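Local coordinates for protein glutathione S-transferase (Agrobacterium tumefaciens, PDB 2YCD) that probably conjugates the thiol of glutathione to electrophilic compounds, as other glutathione transferases do, and may help soil bacteria detoxify herbicides, at residues A[172-176]-A[177-181]; A[206-210]-A[211-215]. All blocks are in the same frame, centred on the assembly; numbering follows the deposited sequence.

Contact 1: A[172-176]-A[177-181]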
ATOM      1  N   GLY A 172      -1.427  -9.713  18.247  1.00 19.41           N
ATOM      2  CA  GLY A 172      -1.273  -9.600  19.685  1.00 18.04           C
ATOM      3  C   GLY A 172      -1.882  -8.317  20.205  1.00 14.34           C
ATOM      4  O   GLY A 172      -3.099  -8.130  20.138  1.00 22.78           O
ATOM      5  N   SER A 173      -1.048  -7.414  20.695  1.00 18.35           N
ATOM      6  CA  SER A 173      -1.511  -6.160  21.272  0.65 17.19           C
ATOM      7  C   SER A 173      -1.949  -5.183  20.185  1.00 13.73           C
ATOM      8  O   SER A 173      -1.495  -5.273  19.039  1.00 13.48           O
ATOM      9  CB  SER A 173      -0.398  -5.516  22.106  0.65 19.66           C
ATOM     10  OG  SER A 173      -0.045  -6.337  23.204  0.65 22.88           O
ATOM     11  N   PHE A 174      -2.814  -4.251  20.556  1.00 12.22           N
ATOM     12  CA  PHE A 174      -3.228  -3.196  19.644  1.00  9.89           C
ATOM     13  C   PHE A 174      -1.985  -2.584  18.983  1.00 10.32           C
ATOM     14  O   PHE A 174      -0.972  -2.346  19.647  1.00 12.58           O
ATOM     15  CB  PHE A 174      -4.014  -2.120  20.400  1.00 10.93           C
ATOM     16  CG  PHE A 174      -4.473  -0.991  19.523  1.00  9.13           C
ATOM     17  CD1 PHE A 174      -5.640  -1.100  18.775  1.00  8.45           C
ATOM     18  CD2 PHE A 174      -3.723   0.172  19.428  1.00 11.67           C
ATOM     19  CE1 PHE A 174      -6.035  -0.052  17.947  1.00 10.28           C
ATOM     20  CE2 PHE A 174      -4.125   1.207  18.619  1.00  9.79           C
ATOM     21  CZ  PHE A 174      -5.266   1.098  17.879  1.00  8.99           C
ATOM     22  N   SER A 175      -2.066  -2.324  17.675  1.00  8.94           N
ATOM     23  CA  SER A 175      -0.905  -1.814  16.936  1.00  9.23           C
ATOM     24  C   SER A 175      -1.274  -0.854  15.818  1.00  9.02           C
ATOM     25  O   SER A 175      -2.456  -0.649  15.489  1.00  8.45           O
ATOM     26  CB  SER A 175      -0.106  -2.976  16.324  1.00  9.24           C
ATOM     27  OG  SER A 175      -0.757  -3.465  15.165  1.00 10.49           O
ATOM     28  N   ALA A 176      -0.239  -0.279  15.210  1.00  8.13           N
ATOM     29  CA  ALA A 176      -0.422   0.519  14.007  1.00  9.10           C
ATOM     30  C   ALA A 176      -1.151  -0.241  12.894  1.00  8.47           C
ATOM     31  O   ALA A 176      -1.821   0.385  12.064  1.00  7.86           O
ATOM     32  CB  ALA A 176       0.919   1.020  13.508  1.00  8.76           C
ATOM     33  N   ALA A 177      -1.031  -1.573  12.854  1.00  7.73           N
ATOM     34  CA  ALA A 177      -1.772  -2.320  11.841  1.00  7.26           C
ATOM     35  C   ALA A 177      -3.277  -2.180  12.058  1.00  6.92           C
ATOM     36  O   ALA A 177      -4.048  -2.086  11.098  1.00  7.83           O
ATOM     37  CB  ALA A 177      -1.363  -3.810  11.831  1.00  8.60           C
ATOM     38  N   ASP A 178      -3.701  -2.187  13.325  1.00  7.70           N
ATOM     39  CA  ASP A 178      -5.121  -2.070  13.600  1.00  7.54           C
ATOM     40  C   ASP A 178      -5.641  -0.685  13.249  1.00  6.62           C
ATOM     41  O   ASP A 178      -6.760  -0.548  12.752  1.00  7.15           O
ATOM     42  CB  ASP A 178      -5.442  -2.441  15.058  1.00  8.72           C
ATOM     43  CG  ASP A 178      -4.963  -3.828  15.409  1.00  8.58           C
ATOM     44  OD1 ASP A 178      -5.501  -4.819  14.863  1.00  8.87           O
ATOM     45  OD2 ASP A 178      -4.025  -3.896  16.222  1.00  9.32           O
ATOM     46  N   ILE A 179      -4.837   0.341  13.498  1.00  7.39           N
ATOM     47  CA  ILE A 179      -5.236   1.693  13.097  1.00  8.33           C
ATOM     48  C   ILE A 179      -5.518   1.729  11.592  1.00  6.41           C
ATOM     49  O   ILE A 179      -6.586   2.188  11.152  1.00  8.37           O
ATOM     50  CB  ILE A 179      -4.167   2.727  13.466  1.00  7.88           C
ATOM     51  CG1 ILE A 179      -4.056   2.867  14.998  1.00  7.61           C
ATOM     52  CG2 ILE A 179      -4.456   4.074  12.773  1.00  8.78           C
ATOM     53  CD1 ILE A 179      -3.001   3.902  15.441  1.00  9.88           C
ATOM     54  N   LEU A 180      -4.571   1.241  10.795  1.00  6.25           N
ATOM     55  CA  LEU A 180      -4.740   1.303   9.340  1.00  7.17           C
ATOM     56  C   LEU A 180      -5.879   0.410   8.861  1.00  8.02           C
ATOM     57  O   LEU A 180      -6.705   0.817   8.016  1.00  7.75           O
ATOM     58  CB  LEU A 180      -3.432   0.949   8.628  1.00  7.26           C
ATOM     59  CG  LEU A 180      -2.292   1.955   8.846  1.00  7.38           C
ATOM     60  CD1 LEU A 180      -0.999   1.399   8.260  1.00  9.64           C
ATOM     61  CD2 LEU A 180      -2.623   3.341   8.253  1.00  9.78           C
ATOM     62  N   MET A 181      -5.972  -0.793   9.425  1.00  6.97           N
ATOM     63  CA  MET A 181      -7.011  -1.724   8.994  1.00  7.13           C
ATOM     64  C   MET A 181      -8.422  -1.255   9.367  1.00  6.56           C
ATOM     65  O   MET A 181      -9.344  -1.343   8.544  1.00  7.62           O
ATOM     66  CB  MET A 181      -6.761  -3.118   9.578  1.00  7.98           C
ATOM     67  CG  MET A 181      -7.732  -4.196   9.047  1.00  8.38           C
ATOM     68  SD  MET A 181      -7.434  -4.635   7.312  1.00  8.65           S
ATOM     69  CE  MET A 181      -5.966  -5.663   7.477  1.00  9.84           C
TER
HETATM   70  O   HOH W   1      -2.135  -5.751  16.295  1.00 14.28           O
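Ser173 joins the start of the helix through its backbone: its O accepts a hydrogen bond from a water that also donates to Asp178 OD2 and accepts from Ser175 OG, so the water ties loop and helix end together. Phe174 comes next, its ring lying alongside the first turn. With CG anti to the backbone N (chi1 180°), the ring runs past Asp178. Phe174 CE1 lies 3.8 Å from Asp178 CB. Phe174 CZ meets Ile179 CG1 at 3.6 Å, the hydrophobic staple (N' to N4) of this helix start. A large flat side chain suits this place because it covers the apolar parts of both residues.

Ser175 is the N-cap. Its OG, held at chi1 77°, turns back to accept from Ala177 N at 3.0 Å, while Asp178 OD2 accepts from Ser175 N at 2.9 Å through its anti lone pair. This reciprocal pair is the Ser-x-x-Asp N-capping box well known from the GST C-terminal domain. It satisfies amide groups at the helix start, where a carboxylate is also probably favoured by the helix dipole. Ser175 O then receives Ile179 N at 3.3 Å, in the carbonyl plane. Ala176 opens the regular helix, its O bonded to Leu180 N; its small methyl fits closely against Val90 and Ala94 of helix 86-96.

Asp178 OD1 is bonded to Tyr203 OH and Leu170 N, which fixes the carboxylate from its other oxygen. Around this turn, Ala177 and Leu180 pack on helix 105-135, while Ile179 faces helix 35-45 of the thioredoxin-like domain.

Contact 2: A[206-210]-A[211-215]; sequences RGKAR and PAFKR. With PO4 (phosphate ion), chain C.
Lys208 and Phe213 meet across a short turn between consecutive helices, in which helix 198-208 gives way to helix 211-225 in the all-helical C-terminal part of the GST fold.

The apolar contact is a CH-pi interaction. Lys208 CA lies over one face of the Phe213 ring, 3.8 Å from its centroid and 18° off the ring normal. The lysine chain runs beside the ring in the same direction, Lys208 CG lying 3.7 Å from Phe213 CZ. A long aliphatic stem suits the position: while CA sits over the face, the stem passes the CE1-CZ rim and carries the ammonium on to a salt bridge with Glu189. Phe213 reaches back to the preceding helix because CG stands anti to the backbone N (chi1 -180°), and its ring also packs edge-to-face with Trp40 of helix 35-45.

Backbone hydrogen bonds shape the bend. Arg210 occupies the N-cap position; its O accepts from Lys214 N at 3.2 Å, with a second, weak bond from Phe213 N. Pro211 follows as the first residue of the new helix. The place suits it well, since its ring holds phi near the helical value and the nitrogen it cannot offer as a donor has no helical acceptor there.

Charged groups gather about the Arg210 side chain. NE forms a salt bridge with Glu44 of helix 35-45, a carboxylate that would help hold the guanidinium in place. The outer nitrogens grip a phosphate ion, probably from the crystallisation liquor: Arg210 NH1 donates to phosphate O1 at 3.2 Å and weakly to O4, while Arg210 NH2 donates to that same O4 at 2.8 Å and 166°, with O4 at the guanidinium edge, in its plane.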
ATOM      1  N   ARG A 206     -14.384  -2.380  18.403  1.00 11.34           N
ATOM      2  CA  ARG A 206     -13.358  -2.393  19.453  1.00 11.34           C
ATOM      3  C   ARG A 206     -12.375  -1.224  19.288  1.00  9.58           C
ATOM      4  O   ARG A 206     -11.954  -0.594  20.267  1.00 10.59           O
ATOM      5  CB  ARG A 206     -12.588  -3.717  19.460  1.00 14.64           C
ATOM      6  CG  ARG A 206     -13.329  -4.854  20.151  1.00 22.61           C
ATOM      7  CD  ARG A 206     -12.387  -5.999  20.533  1.00 23.15           C
ATOM      8  NE  ARG A 206     -11.816  -6.659  19.374  1.00 21.55           N
ATOM      9  CZ  ARG A 206     -12.463  -7.535  18.622  1.00 18.64           C
ATOM     10  NH1 ARG A 206     -13.731  -7.851  18.894  1.00 16.63           N
ATOM     11  NH2 ARG A 206     -11.850  -8.098  17.598  1.00 20.88           N
ATOM     12  N   GLY A 207     -11.991  -0.950  18.040  1.00 10.62           N
ATOM     13  CA  GLY A 207     -11.105   0.174  17.770  1.00  9.94           C
ATOM     14  C   GLY A 207     -11.778   1.522  18.040  1.00  8.51           C
ATOM     15  O   GLY A 207     -11.180   2.417  18.638  1.00  9.77           O
ATOM     16  N   LYS A 208     -13.019   1.663  17.589  1.00  8.85           N
ATOM     17  CA  LYS A 208     -13.762   2.915  17.742  1.00  8.44           C
ATOM     18  C   LYS A 208     -14.037   3.255  19.202  1.00 11.42           C
ATOM     19  O   LYS A 208     -14.241   4.429  19.529  1.00 11.53           O
ATOM     20  CB  LYS A 208     -15.083   2.853  16.966  1.00 11.11           C
ATOM     21  CG  LYS A 208     -14.891   2.815  15.437  1.00 10.04           C
ATOM     22  CD  LYS A 208     -16.171   2.495  14.668  1.00 15.06           C
ATOM     23  CE  LYS A 208     -17.300   3.445  14.946  1.00 24.42           C
ATOM     24  NZ  LYS A 208     -18.493   3.065  14.116  1.00 22.08           N
ATOM     25  N   ALA A 209     -14.025   2.246  20.081  1.00  9.81           N
ATOM     26  CA  ALA A 209     -14.261   2.481  21.500  1.00  9.67           C
ATOM     27  C   ALA A 209     -13.018   2.969  22.247  1.00 11.48           C
ATOM     28  O   ALA A 209     -13.115   3.379  23.403  1.00 11.31           O
ATOM     29  CB  ALA A 209     -14.812   1.207  22.153  1.00  9.96           C
ATOM     30  N   ARG A 210     -11.845   2.939  21.621  1.00  9.82           N
ATOM     31  CA  ARG A 210     -10.643   3.389  22.318  1.00  9.90           C
ATOM     32  C   ARG A 210     -10.648   4.912  22.511  1.00  8.92           C
ATOM     33  O   ARG A 210     -11.024   5.662  21.615  1.00  9.77           O
ATOM     34  CB  ARG A 210      -9.396   2.943  21.554  1.00  9.61           C
ATOM     35  CG  ARG A 210      -9.258   1.427  21.474  1.00  9.68           C
ATOM     36  CD  ARG A 210      -8.038   0.998  20.655  1.00  9.20           C
ATOM     37  NE  ARG A 210      -6.765   1.421  21.243  1.00  8.33           N
ATOM     38  CZ  ARG A 210      -6.069   0.711  22.133  1.00  8.94           C
ATOM     39  NH1 ARG A 210      -6.522  -0.464  22.565  1.00  9.52           N
ATOM     40  NH2 ARG A 210      -4.927   1.173  22.617  1.00 11.04           N
ATOM     41  N   PRO A 211     -10.205   5.398  23.679  1.00  9.85           N
ATOM     42  CA  PRO A 211     -10.239   6.851  23.901  1.00 11.06           C
ATOM     43  C   PRO A 211      -9.440   7.663  22.885  1.00  8.59           C
ATOM     44  O   PRO A 211      -9.858   8.779  22.540  1.00  9.80           O
ATOM     45  CB  PRO A 211      -9.644   7.013  25.313  1.00 12.93           C
ATOM     46  CG  PRO A 211      -9.790   5.663  25.942  1.00 23.30           C
ATOM     47  CD  PRO A 211      -9.748   4.644  24.858  1.00 11.22           C
ATOM     48  N   ALA A 212      -8.315   7.132  22.407  1.00  9.14           N
ATOM     49  CA  ALA A 212      -7.550   7.860  21.382  1.00  8.81           C
ATOM     50  C   ALA A 212      -8.330   7.984  20.078  1.00  8.09           C
ATOM     51  O   ALA A 212      -8.182   8.981  19.374  1.00  8.36           O
ATOM     52  CB  ALA A 212      -6.202   7.174  21.122  1.00  9.87           C
ATOM     53  N   PHE A 213      -9.119   6.966  19.734  1.00  8.68           N
ATOM     54  CA  PHE A 213      -9.943   7.061  18.538  1.00  7.59           C
ATOM     55  C   PHE A 213     -10.935   8.222  18.694  1.00  8.91           C
ATOM     56  O   PHE A 213     -11.107   9.032  17.774  1.00  8.94           O
ATOM     57  CB  PHE A 213     -10.725   5.772  18.270  1.00  7.81           C
ATOM     58  CG  PHE A 213     -11.588   5.845  17.027  1.00  8.91           C
ATOM     59  CD1 PHE A 213     -12.855   6.427  17.058  1.00  9.51           C
ATOM     60  CD2 PHE A 213     -11.103   5.364  15.818  1.00  9.60           C
ATOM     61  CE1 PHE A 213     -13.620   6.510  15.878  1.00  9.55           C
ATOM     62  CE2 PHE A 213     -11.865   5.437  14.660  1.00 10.67           C
ATOM     63  CZ  PHE A 213     -13.125   6.003  14.693  1.00  9.58           C
ATOM     64  N   LYS A 214     -11.573   8.321  19.860  1.00  9.67           N
ATOM     65  CA  LYS A 214     -12.551   9.373  20.096  1.00  8.29           C
ATOM     66  C   LYS A 214     -11.895  10.747  20.064  1.00  8.52           C
ATOM     67  O   LYS A 214     -12.477  11.696  19.529  1.00 10.39           O
ATOM     68  CB  LYS A 214     -13.273   9.155  21.430  1.00 12.70           C
ATOM     69  CG  LYS A 214     -14.211  10.305  21.771  1.00 21.59           C
ATOM     70  CD  LYS A 214     -15.114   9.989  22.947  1.00 29.19           C
ATOM     71  CE  LYS A 214     -15.987  11.188  23.284  1.00 37.70           C
ATOM     72  NZ  LYS A 214     -16.674  11.702  22.061  1.00 35.75           N
ATOM     73  N   ARG A 215     -10.691  10.870  20.619  1.00  8.11           N
ATOM     74  CA  ARG A 215     -10.017  12.172  20.569  1.00  9.90           C
ATOM     75  C   ARG A 215      -9.713  12.574  19.126  1.00  8.72           C
ATOM     76  O   ARG A 215      -9.893  13.723  18.729  1.00 10.70           O
ATOM     77  CB  ARG A 215      -8.746  12.198  21.430  1.00  9.92           C
ATOM     78  CG  ARG A 215      -8.999  12.097  22.947  1.00 10.50           C
ATOM     79  CD  ARG A 215      -7.753  12.327  23.775  1.00 13.16           C
ATOM     80  NE  ARG A 215      -6.665  11.390  23.502  1.00 13.22           N
ATOM     81  CZ  ARG A 215      -6.467  10.241  24.144  1.00 12.37           C
ATOM     82  NH1 ARG A 215      -7.289   9.852  25.110  1.00 15.21           N
ATOM     83  NH2 ARG A 215      -5.424   9.472  23.833  1.00 14.66           N
TER
HETATM   84  P   PO4 C 601      -4.475  -1.137  25.684  1.00 19.66           P
HETATM   85  O1  PO4 C 601      -5.729  -1.892  25.333  1.00 28.50           O
HETATM   86  O2  PO4 C 601      -4.841   0.060  26.538  1.00 17.62           O
HETATM   87  O3  PO4 C 601      -3.519  -2.014  26.467  1.00 22.49           O
HETATM   88  O4  PO4 C 601      -3.772  -0.667  24.432  1.00 26.94           O

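Overall arrangement
Contact 1 comes first along the chain and closes before contact 2 opens; their centres are 12 Å apart. Residues 172-181 lead into helix 176-185, and residues 206-215 join helix 198-208 to helix 211-225, so both contain the start of a helix in the all-helical part of the protein, the second directly after the end of another. They touch where Phe174 packs on the Arg210 guanidinium in a cation-pi interaction, Phe174 CG lying 3.5 Å from Arg210 CZ. Both also press on helix 35-45 of the thioredoxin-like domain, with Glu44 beside Phe174 and Arg210 alike. The two segments thus help join the domains between which the glutathione derivative binds, although none of their residues lines its pocket.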